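Local coordinates for A-type flavoprotein (Giardia intestinalis, PDB 2Q9U) that scavenges oxygen as a flavodiiron protein of this parasite, probably passing electrons from flavin mononucleotide to a diiron centre in a beta-lactamase-like domain, at residues 83-87 against 88-92; 111-114 against 115-119. All coordinates share one frame; numbering follows the deposited sequence.

Interaction 1 (83-87 against 88-92); sequences MNHAE and GDHAS. With FEO (mu-oxo-diiron), chain G.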
loop_
_atom_site.group_PDB
_atom_site.type_symbol
_atom_site.label_atom_id
_atom_site.label_comp_id
_atom_site.label_asym_id
_atom_site.label_seq_id
_atom_site.Cartn_x
_atom_site.Cartn_y
_atom_site.Cartn_z
ATOM N N MET A 83 -34.894 -12.192 4.285
ATOM C CA MET A 83 -33.782 -11.314 4.667
ATOM C C MET A 83 -33.415 -11.503 6.133
ATOM O O MET A 83 -34.225 -11.271 7.009
ATOM C CB MET A 83 -34.149 -9.837 4.374
ATOM C CG MET A 83 -34.332 -9.515 2.875
ATOM S SD MET A 83 -32.904 -9.868 1.822
ATOM C CE MET A 83 -31.724 -8.641 2.388
ATOM N N ASN A 84 -32.181 -11.959 6.387
ATOM C CA ASN A 84 -31.745 -12.308 7.730
ATOM C C ASN A 84 -31.143 -11.116 8.442
ATOM O O ASN A 84 -30.951 -11.164 9.657
ATOM C CB ASN A 84 -30.665 -13.403 7.644
ATOM C CG ASN A 84 -31.233 -14.756 7.282
ATOM O OD1 ASN A 84 -30.814 -15.387 6.289
ATOM N ND2 ASN A 84 -32.179 -15.214 8.070
ATOM N N HIS A 85 -30.780 -10.078 7.679
ATOM C CA HIS A 85 -29.842 -9.030 8.167
ATOM C C HIS A 85 -29.907 -7.861 7.166
ATOM O O HIS A 85 -30.019 -8.089 5.967
ATOM C CB HIS A 85 -28.453 -9.681 8.238
ATOM C CG HIS A 85 -27.342 -8.825 8.777
ATOM N ND1 HIS A 85 -27.480 -7.946 9.827
ATOM C CD2 HIS A 85 -26.023 -8.825 8.463
ATOM C CE1 HIS A 85 -26.309 -7.381 10.089
ATOM N NE2 HIS A 85 -25.403 -7.909 9.285
ATOM N N ALA A 86 -29.871 -6.620 7.646
ATOM C CA ALA A 86 -30.100 -5.480 6.773
ATOM C C ALA A 86 -28.797 -4.812 6.307
ATOM O O ALA A 86 -28.835 -3.867 5.514
ATOM C CB ALA A 86 -30.994 -4.447 7.479
ATOM N N GLU A 87 -27.652 -5.289 6.806
ATOM C CA GLU A 87 -26.365 -4.707 6.411
ATOM C C GLU A 87 -26.169 -4.771 4.890
ATOM O O GLU A 87 -26.594 -5.747 4.232
ATOM C CB GLU A 87 -25.185 -5.344 7.176
ATOM C CG GLU A 87 -23.907 -4.467 7.130
ATOM C CD GLU A 87 -22.767 -5.082 7.879
ATOM O OE1 GLU A 87 -23.040 -5.881 8.801
ATOM O OE2 GLU A 87 -21.603 -4.792 7.517
ATOM N N GLY A 88 -25.565 -3.713 4.337
ATOM C CA GLY A 88 -25.402 -3.554 2.881
ATOM C C GLY A 88 -24.807 -4.729 2.120
ATOM O O GLY A 88 -25.203 -5.003 0.987
ATOM N N ASP A 89 -23.858 -5.430 2.727
ATOM C CA ASP A 89 -23.240 -6.561 2.052
ATOM C C ASP A 89 -24.217 -7.688 1.694
ATOM O O ASP A 89 -23.961 -8.430 0.756
ATOM C CB ASP A 89 -21.998 -7.090 2.784
ATOM C CG ASP A 89 -22.261 -7.461 4.245
ATOM O OD1 ASP A 89 -23.072 -6.802 4.919
ATOM O OD2 ASP A 89 -21.625 -8.416 4.731
ATOM N N HIS A 90 -25.329 -7.808 2.414
ATOM C CA HIS A 90 -26.355 -8.801 2.053
ATOM C C HIS A 90 -27.654 -8.184 1.590
ATOM O O HIS A 90 -28.644 -8.895 1.434
ATOM C CB HIS A 90 -26.670 -9.663 3.278
ATOM C CG HIS A 90 -25.438 -10.127 3.960
ATOM N ND1 HIS A 90 -24.630 -11.090 3.411
ATOM C CD2 HIS A 90 -24.810 -9.689 5.077
ATOM C CE1 HIS A 90 -23.559 -11.246 4.171
ATOM N NE2 HIS A 90 -23.650 -10.413 5.194
ATOM N N ALA A 91 -27.689 -6.872 1.414
ATOM C CA ALA A 91 -28.997 -6.226 1.257
ATOM C C ALA A 91 -29.067 -5.085 0.255
ATOM O O ALA A 91 -30.154 -4.778 -0.234
ATOM C CB ALA A 91 -29.550 -5.770 2.657
ATOM N N SER A 92 -27.933 -4.442 -0.049
ATOM C CA SER A 92 -28.021 -3.148 -0.718
ATOM C C SER A 92 -28.493 -3.200 -2.175
ATOM O O SER A 92 -28.979 -2.177 -2.705
ATOM C CB SER A 92 -26.736 -2.334 -0.581
ATOM O OG SER A 92 -25.631 -3.003 -1.150
HETATM FE FE1 FEO G . -21.905 -9.697 6.325
HETATM FE FE2 FEO G . -23.113 -7.989 9.076
HETATM O O FEO G . -22.945 -8.360 7.063
#

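Interaction 2 (111-114 against 115-119); sequences KCQE and HLKIL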
loop_
_atom_site.group_PDB
_atom_site.type_symbol
_atom_site.label_atom_id
_atom_site.label_comp_id
_atom_site.label_asym_id
_atom_site.label_seq_id
_atom_site.Cartn_x
_atom_site.Cartn_y
_atom_site.Cartn_z
ATOM N N LYS A 111 -37.594 -5.812 13.318
ATOM C CA LYS A 111 -36.375 -5.015 13.392
ATOM C C LYS A 111 -35.670 -4.965 12.033
ATOM O O LYS A 111 -35.199 -3.905 11.609
ATOM C CB LYS A 111 -35.460 -5.526 14.501
ATOM C CG LYS A 111 -34.244 -4.649 14.724
ATOM C CD LYS A 111 -34.633 -3.244 15.231
ATOM C CE LYS A 111 -34.812 -3.243 16.729
ATOM N NZ LYS A 111 -35.021 -1.863 17.209
ATOM N N CYS A 112 -35.630 -6.105 11.346
ATOM C CA CYS A 112 -35.008 -6.157 10.023
ATOM C C CYS A 112 -35.772 -5.279 9.029
ATOM O O CYS A 112 -35.166 -4.489 8.328
ATOM C CB CYS A 112 -34.826 -7.593 9.525
ATOM S SG CYS A 112 -33.845 -7.692 8.002
ATOM N N GLN A 113 -37.098 -5.374 9.011
ATOM C CA GLN A 113 -37.906 -4.524 8.128
ATOM C C GLN A 113 -37.672 -3.022 8.358
ATOM O O GLN A 113 -37.465 -2.278 7.402
ATOM C CB GLN A 113 -39.396 -4.851 8.258
ATOM C CG GLN A 113 -40.309 -3.946 7.390
ATOM C CD GLN A 113 -41.726 -3.887 7.929
ATOM O OE1 GLN A 113 -41.935 -3.851 9.145
ATOM N NE2 GLN A 113 -42.711 -3.914 7.027
ATOM N N GLU A 114 -37.688 -2.596 9.617
ATOM C CA GLU A 114 -37.384 -1.201 9.978
ATOM C C GLU A 114 -36.036 -0.728 9.415
ATOM O O GLU A 114 -35.936 0.371 8.859
ATOM C CB GLU A 114 -37.420 -1.047 11.502
ATOM C CG GLU A 114 -38.861 -1.139 12.028
ATOM C CD GLU A 114 -38.988 -1.223 13.539
ATOM O OE1 GLU A 114 -37.997 -1.519 14.242
ATOM O OE2 GLU A 114 -40.115 -0.978 14.027
ATOM N N HIS A 115 -35.009 -1.570 9.545
ATOM C CA HIS A 115 -33.669 -1.218 9.080
ATOM C C HIS A 115 -33.585 -1.229 7.546
ATOM O O HIS A 115 -32.992 -0.322 6.959
ATOM C CB HIS A 115 -32.586 -2.103 9.738
ATOM C CG HIS A 115 -32.405 -1.859 11.211
ATOM N ND1 HIS A 115 -31.653 -2.688 12.017
ATOM C CD2 HIS A 115 -32.913 -0.903 12.032
ATOM C CE1 HIS A 115 -31.694 -2.251 13.266
ATOM N NE2 HIS A 115 -32.449 -1.166 13.301
ATOM N N LEU A 116 -34.174 -2.244 6.898
ATOM C CA LEU A 116 -34.223 -2.291 5.435
ATOM C C LEU A 116 -34.904 -1.045 4.841
ATOM O O LEU A 116 -34.440 -0.459 3.856
ATOM C CB LEU A 116 -34.981 -3.551 4.942
ATOM C CG LEU A 116 -34.273 -4.896 5.064
ATOM C CD1 LEU A 116 -35.266 -6.070 4.805
ATOM C CD2 LEU A 116 -33.060 -4.977 4.135
ATOM N N LYS A 117 -36.028 -0.658 5.425
ATOM C CA LYS A 117 -36.719 0.545 4.934
ATOM C C LYS A 117 -35.898 1.824 5.115
ATOM O O LYS A 117 -35.858 2.665 4.211
ATOM C CB LYS A 117 -38.085 0.694 5.598
ATOM C CG LYS A 117 -39.163 -0.244 5.144
ATOM C CD LYS A 117 -40.377 -0.027 6.066
ATOM C CE LYS A 117 -41.531 -0.933 5.726
ATOM N NZ LYS A 117 -42.743 -0.641 6.584
ATOM N N ILE A 118 -35.219 1.971 6.249
ATOM C CA ILE A 118 -34.429 3.197 6.505
ATOM C C ILE A 118 -33.226 3.274 5.565
ATOM O O ILE A 118 -32.901 4.341 5.020
ATOM C CB ILE A 118 -33.945 3.284 7.966
ATOM C CG1 ILE A 118 -35.132 3.553 8.894
ATOM C CG2 ILE A 118 -32.961 4.456 8.125
ATOM C CD1 ILE A 118 -34.798 3.433 10.346
ATOM N N LEU A 119 -32.610 2.138 5.325
ATOM C CA LEU A 119 -31.449 2.061 4.482
ATOM C C LEU A 119 -31.751 2.159 2.994
ATOM O O LEU A 119 -30.980 2.628 2.250
ATOM C CB LEU A 119 -30.645 0.810 4.779
ATOM C CG LEU A 119 -29.916 0.880 6.101
ATOM C CD1 LEU A 119 -29.421 -0.423 6.558
ATOM C CD2 LEU A 119 -28.826 1.921 6.056
#

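Interaction 1 (83-87 against 88-92)
H85 and E87 hold one iron of the mu-oxo-diiron centre, D89 and H90 the other, so this loop carries the H-x-E-x-D-H signature of flavodiiron proteins in their metallo-beta-lactamase-like domain. H85 NE2 lies 2.3 Å from FE2, and E87 OE1 binds the same iron. D89 OD2 binds FE1, and H90 NE2 lies 2.2 Å from FE1. The two imidazoles meet rim to rim through their CD2 atoms, planes 39° apart, with the bridging oxygen at the edge of both rings. H85 reaches its iron with CG anti to the backbone N (chi1 -177°), and the backbone N of E87 sits over the centre of one face of its ring; its ND1 is hydrogen-bonded to D155.

E87 runs out extended beyond CG. Its carboxylate and that of D89 are turned 49° against each other, with E87 OE2 3.6 Å from D89 OD1, a proximity of like charges that the irons probably ease. E87 OE2 is also hydrogen-bonded to Y267 of the second subunit; with OE1 on the iron and OE2 on the tyrosine, both oxygens are held and the carboxylate's rotation is probably fixed. H152, D171 and H230 complete the site.

Behind the ligands the chain turns tightly: H90 N donates to E87 O at 3.0 Å, approaching from above the carbonyl plane. G88 O accepts from A91 N, S92 N and S92 OG. M83, bent at chi2 and chi3, curls back until its CE lies 3.6 Å from A91 CB.

Interaction 2 (111-114 against 115-119)
C112 O receives the shortest hydrogen bond of this piece of helix, from L116 N at 2.8 Å, almost straight at 172° and nearly in line with the C=O. The same i to i+4 pattern of an alpha helix repeats in K117 N to Q113 O at 2.9 Å, whereas H115 N to K111 O and I118 N to E114 O are longer and tilted from their carbonyl planes.

The side chains one turn apart pair off in three ways. K111 crosses H115 at a slant: with chi2 and chi3 both bent, its CG stands 4.2 Å from the centroid of the imidazole, 30° off the ring normal, an off-centre CH-pi contact. CD is nearer the rim, 3.6 Å from H115 NE2. K111 O also lies above one face of that ring, 3.5 Å from CG of H115. The imidazole is further held by a hydrogen bond from ND1 to D155.

C112 and L116 make an apolar pair, SG 3.9 Å from CD1; chi1 of -172° turns the sulfur away from its own backbone N, to where CD1 of L116 meets it. Q113 and K117 lie side by side, pointing the same way, and their aliphatic parts pack, Q113 CG to K117 CE at 3.7 Å. Their ends offer two donors to each other, NE2 and NZ, and so make no bond; Q113 OE1 is instead hydrogen-bonded to K110.

Helix 110-120 is the crossover of the beta-alpha-beta unit between strands 105-108 and 127-129. Q113, L116 and K117 rest on W127 of the latter strand, while I118 and H115 meet K381 and F382 of the second subunit.

In the fold
Both contacts belong to the beta-lactamase-like domain and follow in series: interaction 1 occupies the loop after strand 80-82, then come helix 94-97, strand 105-108 and interaction 2 on helix 110-120. Strands 80-82 and 105-108 are parallel neighbours in the seven-stranded sheet. The centres are about 10 Å apart and the two touch: A86 CB packs on H115 CB at 3.6 Å, and A91 CB on L116 CD2, so the helix backs the iron-binding loop. D155 is a second tie, bonding H85 through one carboxylate oxygen and H115 through the other. Both also meet the second subunit, consistent with flavin and diiron centre being brought together at the subunit interface.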